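Putative type VI secretion protein (Escherichia coli, PDB 6SKI) probably acts as a phospholipase toxin of the type VI secretion system, carried to target cells after loading onto the VgrG spike. Local coordinates at residues 51-54 against 55-59; 62-65 against 66-69; 146-149 against 150-154; 285-289 against 290-294. All blocks are in the same frame, centred on the assembly; numbering follows the deposited sequence.

Contact 1 (51-54 against 55-59)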
loop_
_atom_site.group_PDB
_atom_site.type_symbol
_atom_site.label_atom_id
_atom_site.label_comp_id
_atom_site.label_asym_id
_atom_site.label_seq_id
_atom_site.Cartn_x
_atom_site.Cartn_y
_atom_site.Cartn_z
ATOM N N GLU A 51 1.247 10.888 7.123
ATOM C CA GLU A 51 2.489 10.555 6.445
ATOM C C GLU A 51 3.668 11.094 7.242
ATOM O O GLU A 51 3.638 12.227 7.731
ATOM C CB GLU A 51 2.491 11.139 5.034
ATOM C CG GLU A 51 3.371 10.399 4.056
ATOM C CD GLU A 51 3.313 10.991 2.665
ATOM O OE1 GLU A 51 2.718 12.077 2.504
ATOM O OE2 GLU A 51 3.858 10.372 1.730
ATOM N N ASN A 52 4.712 10.282 7.376
ATOM C CA ASN A 52 5.855 10.716 8.161
ATOM C C ASN A 52 6.661 11.765 7.400
ATOM O O ASN A 52 6.473 11.986 6.202
ATOM C CB ASN A 52 6.739 9.530 8.550
ATOM C CG ASN A 52 7.150 8.681 7.365
ATOM O OD1 ASN A 52 7.220 9.155 6.234
ATOM N ND2 ASN A 52 7.435 7.414 7.625
ATOM N N THR A 53 7.563 12.425 8.126
ATOM C CA THR A 53 8.339 13.510 7.537
ATOM C C THR A 53 9.184 13.018 6.370
ATOM O O THR A 53 9.348 13.726 5.372
ATOM C CB THR A 53 9.219 14.159 8.605
ATOM O OG1 THR A 53 8.389 14.802 9.578
ATOM C CG2 THR A 53 10.140 15.196 7.992
ATOM N N ALA A 54 9.716 11.798 6.469
ATOM C CA ALA A 54 10.633 11.304 5.449
ATOM C C ALA A 54 9.945 11.144 4.098
ATOM O O ALA A 54 10.522 11.481 3.061
ATOM C CB ALA A 54 11.252 9.986 5.904
ATOM N N SER A 55 8.712 10.635 4.087
ATOM C CA SER A 55 7.974 10.487 2.834
ATOM C C SER A 55 7.649 11.845 2.222
ATOM O O SER A 55 7.825 12.067 1.013
ATOM C CB SER A 55 6.692 9.698 3.088
ATOM O OG SER A 55 6.890 8.310 2.915
ATOM N N ARG A 56 7.162 12.767 3.051
ATOM C CA ARG A 56 6.835 14.104 2.575
ATOM C C ARG A 56 8.063 14.798 2.008
ATOM O O ARG A 56 7.967 15.545 1.029
ATOM C CB ARG A 56 6.230 14.915 3.718
ATOM C CG ARG A 56 4.892 14.384 4.196
ATOM C CD ARG A 56 4.180 15.391 5.072
ATOM N NE ARG A 56 5.109 16.349 5.660
ATOM C CZ ARG A 56 5.512 16.313 6.925
ATOM N NH1 ARG A 56 5.068 15.363 7.736
ATOM N NH2 ARG A 56 6.360 17.223 7.380
ATOM N N LEU A 57 9.232 14.558 2.606
ATOM C CA LEU A 57 10.459 15.148 2.085
ATOM C C LEU A 57 10.925 14.446 0.820
ATOM O O LEU A 57 11.497 15.089 -0.063
ATOM C CB LEU A 57 11.557 15.111 3.143
ATOM C CG LEU A 57 11.305 15.973 4.375
ATOM C CD1 LEU A 57 12.492 15.917 5.307
ATOM C CD2 LEU A 57 11.004 17.395 3.963
ATOM N N MET A 58 10.697 13.135 0.715
ATOM C CA MET A 58 10.958 12.441 -0.539
ATOM C C MET A 58 10.158 13.051 -1.672
ATOM O O MET A 58 10.615 13.074 -2.819
ATOM C CB MET A 58 10.612 10.959 -0.403
ATOM C CG MET A 58 11.797 10.026 -0.424
ATOM S SD MET A 58 11.286 8.306 -0.539
ATOM C CE MET A 58 11.187 8.093 -2.311
ATOM N N LYS A 59 8.962 13.550 -1.365
ATOM C CA LYS A 59 8.148 14.186 -2.397
ATOM C C LYS A 59 8.792 15.465 -2.935
ATOM O O LYS A 59 8.417 15.931 -4.016
ATOM C CB LYS A 59 6.744 14.458 -1.861
ATOM C CG LYS A 59 5.763 13.348 -2.203
ATOM C CD LYS A 59 4.373 13.620 -1.673
ATOM C CE LYS A 59 4.326 13.487 -0.167
ATOM N NZ LYS A 59 3.043 13.996 0.384
#

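Contact 2 (62-65 against 66-69)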
loop_
_atom_site.group_PDB
_atom_site.type_symbol
_atom_site.label_atom_id
_atom_site.label_comp_id
_atom_site.label_asym_id
_atom_site.label_seq_id
_atom_site.Cartn_x
_atom_site.Cartn_y
_atom_site.Cartn_z
ATOM N N GLU A 62 12.094 16.437 -7.511
ATOM C CA GLU A 62 11.497 16.741 -8.811
ATOM C C GLU A 62 10.231 17.582 -8.694
ATOM O O GLU A 62 9.650 17.968 -9.712
ATOM C CB GLU A 62 11.203 15.463 -9.604
ATOM C CG GLU A 62 12.396 14.546 -9.776
ATOM C CD GLU A 62 13.399 15.076 -10.777
ATOM O OE1 GLU A 62 13.016 15.914 -11.618
ATOM O OE2 GLU A 62 14.572 14.657 -10.725
ATOM N N CYS A 63 9.797 17.884 -7.470
ATOM C CA CYS A 63 8.580 18.661 -7.268
ATOM C C CYS A 63 8.777 19.852 -6.341
ATOM O O CYS A 63 7.790 20.484 -5.954
ATOM C CB CYS A 63 7.456 17.774 -6.724
ATOM S SG CYS A 63 6.526 16.897 -7.988
ATOM N N SER A 64 10.013 20.182 -5.981
ATOM C CA SER A 64 10.245 21.352 -5.153
ATOM C C SER A 64 9.975 22.622 -5.950
ATOM O O SER A 64 9.959 22.624 -7.182
ATOM C CB SER A 64 11.673 21.360 -4.614
ATOM O OG SER A 64 12.611 21.113 -5.643
ATOM N N ALA A 65 9.742 23.716 -5.222
ATOM C CA ALA A 65 9.485 24.992 -5.878
ATOM C C ALA A 65 10.677 25.449 -6.705
ATOM O O ALA A 65 10.511 26.226 -7.648
ATOM C CB ALA A 65 9.122 26.054 -4.845
ATOM N N ALA A 66 11.881 24.987 -6.366
ATOM C CA ALA A 66 13.070 25.401 -7.099
ATOM C C ALA A 66 13.201 24.673 -8.431
ATOM O O ALA A 66 13.687 25.253 -9.408
ATOM C CB ALA A 66 14.317 25.181 -6.247
ATOM N N ARG A 67 12.792 23.401 -8.493
ATOM C CA ARG A 67 12.819 22.690 -9.769
ATOM C C ARG A 67 11.847 23.312 -10.760
ATOM O O ARG A 67 12.080 23.282 -11.973
ATOM C CB ARG A 67 12.506 21.210 -9.564
ATOM C CG ARG A 67 13.429 20.516 -8.589
ATOM C CD ARG A 67 14.665 19.994 -9.290
ATOM N NE ARG A 67 14.335 19.115 -10.404
ATOM C CZ ARG A 67 15.236 18.454 -11.120
ATOM N NH1 ARG A 67 16.527 18.575 -10.839
ATOM N NH2 ARG A 67 14.849 17.672 -12.118
ATOM N N GLN A 68 10.749 23.866 -10.262
ATOM C CA GLN A 68 9.893 24.732 -11.050
ATOM C C GLN A 68 10.458 26.148 -11.015
ATOM O O GLN A 68 11.340 26.468 -10.217
ATOM C CB GLN A 68 8.463 24.712 -10.513
ATOM C CG GLN A 68 8.059 23.403 -9.842
ATOM C CD GLN A 68 8.122 22.208 -10.775
ATOM O OE1 GLN A 68 8.576 21.133 -10.391
ATOM N NE2 GLN A 68 7.655 22.390 -12.004
ATOM N N GLY A 69 9.955 26.999 -11.898
ATOM C CA GLY A 69 10.460 28.357 -11.921
ATOM C C GLY A 69 9.855 29.222 -10.836
ATOM O O GLY A 69 9.315 30.295 -11.119
#

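Contact 3 (146-149 against 150-154)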
loop_
_atom_site.group_PDB
_atom_site.type_symbol
_atom_site.label_atom_id
_atom_site.label_comp_id
_atom_site.label_asym_id
_atom_site.label_seq_id
_atom_site.Cartn_x
_atom_site.Cartn_y
_atom_site.Cartn_z
ATOM N N LEU A 146 17.535 11.905 9.544
ATOM C CA LEU A 146 16.589 12.272 8.495
ATOM C C LEU A 146 17.009 11.730 7.136
ATOM O O LEU A 146 16.169 11.249 6.369
ATOM C CB LEU A 146 16.428 13.788 8.444
ATOM C CG LEU A 146 15.348 14.289 7.491
ATOM C CD1 LEU A 146 13.996 13.727 7.883
ATOM C CD2 LEU A 146 15.321 15.795 7.518
ATOM N N GLY A 147 18.299 11.805 6.809
ATOM C CA GLY A 147 18.765 11.173 5.586
ATOM C C GLY A 147 18.573 9.670 5.610
ATOM O O GLY A 147 18.145 9.070 4.621
ATOM N N THR A 148 18.872 9.045 6.750
ATOM C CA THR A 148 18.626 7.617 6.899
ATOM C C THR A 148 17.137 7.307 6.818
ATOM O O THR A 148 16.742 6.277 6.267
ATOM C CB THR A 148 19.214 7.122 8.220
ATOM O OG1 THR A 148 20.615 7.416 8.256
ATOM C CG2 THR A 148 19.024 5.622 8.367
ATOM N N SER A 149 16.292 8.196 7.344
ATOM C CA SER A 149 14.850 7.989 7.256
ATOM C C SER A 149 14.357 8.069 5.817
ATOM O O SER A 149 13.518 7.261 5.394
ATOM C CB SER A 149 14.127 9.021 8.118
ATOM O OG SER A 149 13.987 8.567 9.449
ATOM N N ILE A 150 14.881 9.019 5.044
ATOM C CA ILE A 150 14.468 9.151 3.656
ATOM C C ILE A 150 14.992 7.982 2.837
ATOM O O ILE A 150 14.326 7.526 1.902
ATOM C CB ILE A 150 14.947 10.503 3.099
ATOM C CG1 ILE A 150 14.278 11.650 3.852
ATOM C CG2 ILE A 150 14.648 10.625 1.619
ATOM C CD1 ILE A 150 14.690 13.013 3.367
ATOM N N LEU A 151 16.159 7.447 3.198
ATOM C CA LEU A 151 16.656 6.250 2.532
ATOM C C LEU A 151 15.854 5.017 2.921
ATOM O O LEU A 151 15.713 4.093 2.114
ATOM C CB LEU A 151 18.131 6.037 2.866
ATOM C CG LEU A 151 19.124 6.544 1.827
ATOM C CD1 LEU A 151 20.542 6.353 2.319
ATOM C CD2 LEU A 151 18.905 5.839 0.505
ATOM N N ASP A 152 15.338 4.988 4.148
ATOM C CA ASP A 152 14.477 3.896 4.577
ATOM C C ASP A 152 13.167 3.903 3.806
ATOM O O ASP A 152 12.662 2.845 3.416
ATOM C CB ASP A 152 14.216 4.003 6.077
ATOM C CG ASP A 152 15.324 3.391 6.906
ATOM O OD1 ASP A 152 15.245 3.459 8.150
ATOM O OD2 ASP A 152 16.279 2.846 6.316
ATOM N N ILE A 153 12.599 5.089 3.589
ATOM C CA ILE A 153 11.390 5.187 2.774
ATOM C C ILE A 153 11.693 4.848 1.320
ATOM O O ILE A 153 10.875 4.228 0.631
ATOM C CB ILE A 153 10.761 6.582 2.909
ATOM C CG1 ILE A 153 10.507 6.903 4.377
ATOM C CG2 ILE A 153 9.473 6.661 2.116
ATOM C CD1 ILE A 153 9.370 6.129 4.976
ATOM N N PHE A 154 12.864 5.253 0.827
ATOM C CA PHE A 154 13.227 4.955 -0.554
ATOM C C PHE A 154 13.323 3.454 -0.788
ATOM O O PHE A 154 12.928 2.953 -1.846
ATOM C CB PHE A 154 14.545 5.642 -0.900
ATOM C CG PHE A 154 14.984 5.436 -2.316
ATOM C CD1 PHE A 154 16.166 4.777 -2.596
ATOM C CD2 PHE A 154 14.219 5.907 -3.368
ATOM C CE1 PHE A 154 16.577 4.591 -3.895
ATOM C CE2 PHE A 154 14.624 5.721 -4.669
ATOM C CZ PHE A 154 15.804 5.062 -4.934
#

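Contact 4 (285-289 against 290-294)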
loop_
_atom_site.group_PDB
_atom_site.type_symbol
_atom_site.label_atom_id
_atom_site.label_comp_id
_atom_site.label_asym_id
_atom_site.label_seq_id
_atom_site.Cartn_x
_atom_site.Cartn_y
_atom_site.Cartn_z
ATOM N N MET A 285 -8.377 6.074 -13.005
ATOM C CA MET A 285 -8.466 6.753 -14.286
ATOM C C MET A 285 -8.298 8.256 -14.167
ATOM O O MET A 285 -8.004 8.912 -15.170
ATOM C CB MET A 285 -9.808 6.455 -14.959
ATOM C CG MET A 285 -9.816 5.192 -15.785
ATOM S SD MET A 285 -11.325 4.944 -16.736
ATOM C CE MET A 285 -12.339 6.295 -16.155
ATOM N N ASN A 286 -8.459 8.813 -12.970
ATOM C CA ASN A 286 -8.375 10.247 -12.749
ATOM C C ASN A 286 -7.318 10.562 -11.708
ATOM O O ASN A 286 -7.484 11.451 -10.870
ATOM C CB ASN A 286 -9.727 10.820 -12.341
ATOM C CG ASN A 286 -10.824 10.449 -13.307
ATOM O OD1 ASN A 286 -10.737 10.735 -14.496
ATOM N ND2 ASN A 286 -11.869 9.817 -12.800
ATOM N N GLU A 287 -6.209 9.834 -11.751
ATOM C CA GLU A 287 -5.028 10.152 -10.964
ATOM C C GLU A 287 -3.999 10.744 -11.911
ATOM O O GLU A 287 -3.640 10.116 -12.912
ATOM C CB GLU A 287 -4.478 8.915 -10.259
ATOM C CG GLU A 287 -3.151 9.142 -9.562
ATOM C CD GLU A 287 -3.236 10.175 -8.460
ATOM O OE1 GLU A 287 -4.328 10.359 -7.890
ATOM O OE2 GLU A 287 -2.206 10.807 -8.159
ATOM N N TYR A 288 -3.533 11.951 -11.599
ATOM C CA TYR A 288 -2.736 12.723 -12.536
ATOM C C TYR A 288 -1.479 13.306 -11.917
ATOM O O TYR A 288 -0.758 14.034 -12.603
ATOM C CB TYR A 288 -3.580 13.861 -13.120
ATOM C CG TYR A 288 -4.824 13.378 -13.819
ATOM C CD1 TYR A 288 -4.747 12.480 -14.865
ATOM C CD2 TYR A 288 -6.077 13.797 -13.408
ATOM C CE1 TYR A 288 -5.878 12.030 -15.497
ATOM C CE2 TYR A 288 -7.214 13.351 -14.035
ATOM C CZ TYR A 288 -7.108 12.466 -15.078
ATOM O OH TYR A 288 -8.238 12.014 -15.713
ATOM N N ARG A 289 -1.196 13.019 -10.653
ATOM C CA ARG A 289 -0.076 13.630 -9.964
ATOM C C ARG A 289 1.247 13.155 -10.553
ATOM O O ARG A 289 1.355 12.071 -11.130
ATOM C CB ARG A 289 -0.138 13.305 -8.475
ATOM C CG ARG A 289 -1.030 14.234 -7.692
ATOM C CD ARG A 289 -1.045 13.857 -6.235
ATOM N NE ARG A 289 -1.738 12.595 -6.027
ATOM C CZ ARG A 289 -2.101 12.135 -4.838
ATOM N NH1 ARG A 289 -1.836 12.839 -3.750
ATOM N NH2 ARG A 289 -2.730 10.974 -4.737
ATOM N N TYR A 290 2.269 13.994 -10.396
ATOM C CA TYR A 290 3.593 13.648 -10.893
ATOM C C TYR A 290 4.266 12.624 -9.991
ATOM O O TYR A 290 4.916 11.694 -10.480
ATOM C CB TYR A 290 4.449 14.912 -11.013
ATOM C CG TYR A 290 5.895 14.656 -11.361
ATOM C CD1 TYR A 290 6.320 14.655 -12.678
ATOM C CD2 TYR A 290 6.838 14.422 -10.371
ATOM C CE1 TYR A 290 7.636 14.420 -13.001
ATOM C CE2 TYR A 290 8.151 14.183 -10.683
ATOM C CZ TYR A 290 8.548 14.186 -11.998
ATOM O OH TYR A 290 9.864 13.951 -12.318
ATOM N N ASN A 291 4.110 12.772 -8.681
ATOM C CA ASN A 291 4.716 11.863 -7.721
ATOM C C ASN A 291 3.968 10.546 -7.606
ATOM O O ASN A 291 4.413 9.662 -6.868
ATOM C CB ASN A 291 4.788 12.527 -6.346
ATOM C CG ASN A 291 5.990 13.424 -6.200
ATOM O OD1 ASN A 291 7.013 13.220 -6.846
ATOM N ND2 ASN A 291 5.872 14.435 -5.354
ATOM N N PHE A 292 2.853 10.390 -8.315
ATOM C CA PHE A 292 2.057 9.166 -8.283
ATOM C C PHE A 292 1.935 8.684 -9.718
ATOM O O PHE A 292 0.963 8.979 -10.412
ATOM C CB PHE A 292 0.699 9.408 -7.648
ATOM C CG PHE A 292 0.765 9.735 -6.189
ATOM C CD1 PHE A 292 1.177 10.984 -5.765
ATOM C CD2 PHE A 292 0.412 8.797 -5.243
ATOM C CE1 PHE A 292 1.239 11.286 -4.426
ATOM C CE2 PHE A 292 0.470 9.097 -3.903
ATOM C CZ PHE A 292 0.882 10.342 -3.495
ATOM N N SER A 293 2.931 7.928 -10.155
ATOM C CA SER A 293 2.943 7.340 -11.482
ATOM C C SER A 293 2.623 5.858 -11.372
ATOM O O SER A 293 3.056 5.185 -10.432
ATOM C CB SER A 293 4.295 7.554 -12.162
ATOM O OG SER A 293 5.339 6.949 -11.425
ATOM N N LEU A 294 1.863 5.355 -12.333
ATOM C CA LEU A 294 1.344 4.000 -12.279
ATOM C C LEU A 294 2.380 3.005 -12.772
ATOM O O LEU A 294 3.133 3.289 -13.702
ATOM C CB LEU A 294 0.080 3.888 -13.126
ATOM C CG LEU A 294 -0.603 2.525 -13.161
ATOM C CD1 LEU A 294 -1.132 2.151 -11.798
ATOM C CD2 LEU A 294 -1.705 2.525 -14.194
#

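Contact 1 (51-54 against 55-59)
Glu51, just ahead of helix 53-58, and Lys59, toward its far end, meet from opposite directions in a salt bridge, Glu51 OE1 to Lys59 NZ 2.9 Å. The ammonium comes in on the syn side of the carboxylate, whose other oxygen, OE2, rests by Ser55 CB. Asn52 is the N-cap: its OD1 accepts from Ser55 N at 3.0 Å, pairing with an amide of the first turn. Ala54 and Ser55, both buried, make this the close-packed side, and Ser55 OG is further satisfied by Arg198. Leu57 is buried too, its CD1 running alongside Thr53 CG2, 3.6 Å away. The side carrying Thr53 and Arg56 is looser and partly open to solvent. Here the bent Arg56 chain (chi3 -22°) turns its guanidinium back so that one face lies over Thr53 CA; at its edge NH1 makes only a weak bond to Glu51 O, 3.4 Å. Helix 144-154 packs on the buried flank, with Ile153 against Asn52, Ala54 and Ser55, and Leu146 against Leu57. Lys59 O accepts from Asn291 ND2 of the loop between strands 278-284 and 294-296.

Contact 2 (62-65 against 66-69)
Glu62 and Arg67 are drawn together by bends at chi2 in both chains, -74° in the glutamate and -87° in the arginine, with a second bend at chi3 of Arg67. The side chains cross at a slant, and Glu62 OE1 reaches Arg67 NH2 at 2.6 Å in a salt bridge. Carboxylate and guanidinium planes stand 79° apart, so the groups do not pair edge to edge in the two-pronged manner; Glu62 OE2 sits over a face of the guanidinium instead and accepts a weak bond from Asn255. Ser64 O collects two weak backbone bonds, from Arg67 N at 3.2 Å and from Gln68 N at 3.4 Å, closing a short turn. Gln68 CG packs against the same Ser64 O, and Gln68 OE1 accepts a weak bond from Lys527. Elsewhere the loop is tied to its surroundings: the backbones of Cys63 and Ala65 bond with Phe524 and Phe522, while Ser64 and Ala66 touch Val502 of strand 500-502. With one ionic pairing through NH2, planes nearly perpendicular and Arg67 exposed to solvent, the bridge in this turn between helices 53-58 and 72-85 is probably less directional than a two-pronged one; the backbone bonds to Phe522 and Phe524 hold the turn independently of it.

Contact 3 (146-149 against 150-154)
Ile150 overlaps the preceding helical turn at Leu146: its CG1 packs on Leu146 O, and its CD1 comes within 4.4 Å of Leu146 CG. With CG1 placed beside the backbone N (chi1 -64°), the isoleucine chain runs back along the helix toward that leucine. The same one-turn spacing recurs in the main chain, where Ile150 N bonds to Leu146 O, Leu151 N to Gly147 O, Asp152 N to Thr148 O and Ile153 N to Ser149 O, all at 2.9 to 3.0 Å. The Asp152 carboxylate lies close to the Thr148 carbonyl, CG to Thr148 O 3.3 Å, but both groups are acceptors and no bond joins the side chain to it. Ile153 likewise sets CG1 against Ser149 O, though its CD1 turns another way (chi2 -72°, against -180° in Ile150). The two isoleucines are buried, whereas Thr148 and Asp152 face solvent. The buried flank faces helix 53-58, where Ile150 touches Met58; Leu146 and Ile150 also meet Ile511 of strand 509-511, and Leu151 lies against Arg262. Regular backbone bonding four residues apart, with branched aliphatic residues on one flank and polar ones on another, is the pattern of an amphipathic alpha-helix laid on the body of a globular domain.

Contact 4 (285-289 against 290-294)
Arg289 lays its guanidinium flat on the Phe292 ring, centres 3.6 Å apart and planes only 10° from parallel. CZ stands over the ring face in a cation-pi contact, offset toward the rim, while NE lies nearest CD1 at 3.3 Å. The two side chains run side by side, and the bend at chi3 of Arg289 (-69°) swings the flat group over the ring. Glu287 holds that group from its edge: Arg289 NE donates to Glu287 OE2 at 2.8 Å in a nearly straight salt bridge (171°), in which OE2 uses its syn lone pair and lies in the guanidinium plane. The same OE2 takes a weak bond from Arg289 N and touches Phe292 CB at 3.3 Å, so one carboxylate oxygen links the backbone, the guanidinium and the root of the ring. Further out, Glu287 OE1 is bonded to Ser489 OG and weakly to His310 N, while Arg289 NH1 donates to Asn526. Phe292 meets His310 edge-to-face, and Phe292 O accepts from Arg534. His310 may belong to a Ser-His-Asp triad, as expected of the alpha/beta-hydrolase clan, which would put the cluster beside the likely active site. A cation met in plane by a carboxylate and on a face by an aromatic ring would probably be well stabilised in these partly buried surroundings, its rotation set by both partners.

How the contacts relate
Contacts 1 and 3 hold the same pair of elements: helices 53-58 and 144-154 pack together through Ile153 and Ile150, with contact centres about 9 Å apart. Contact 3 is backbone-bonded and aliphatic, whereas contact 1 adds a cap and a charged bridge. Contact 4, nearest the centre of the chain, is a loop containing a stacked cation; it joins contact 1 through Asn291 and Lys59 O, and contact 2 through Tyr290, which packs on Glu62 and Cys63. Contact 2 is the most peripheral of the four. The two arginine-glutamate salt bridges differ accordingly: flat, partly buried and fixed in contact 4, slanted and solvent-facing in contact 2.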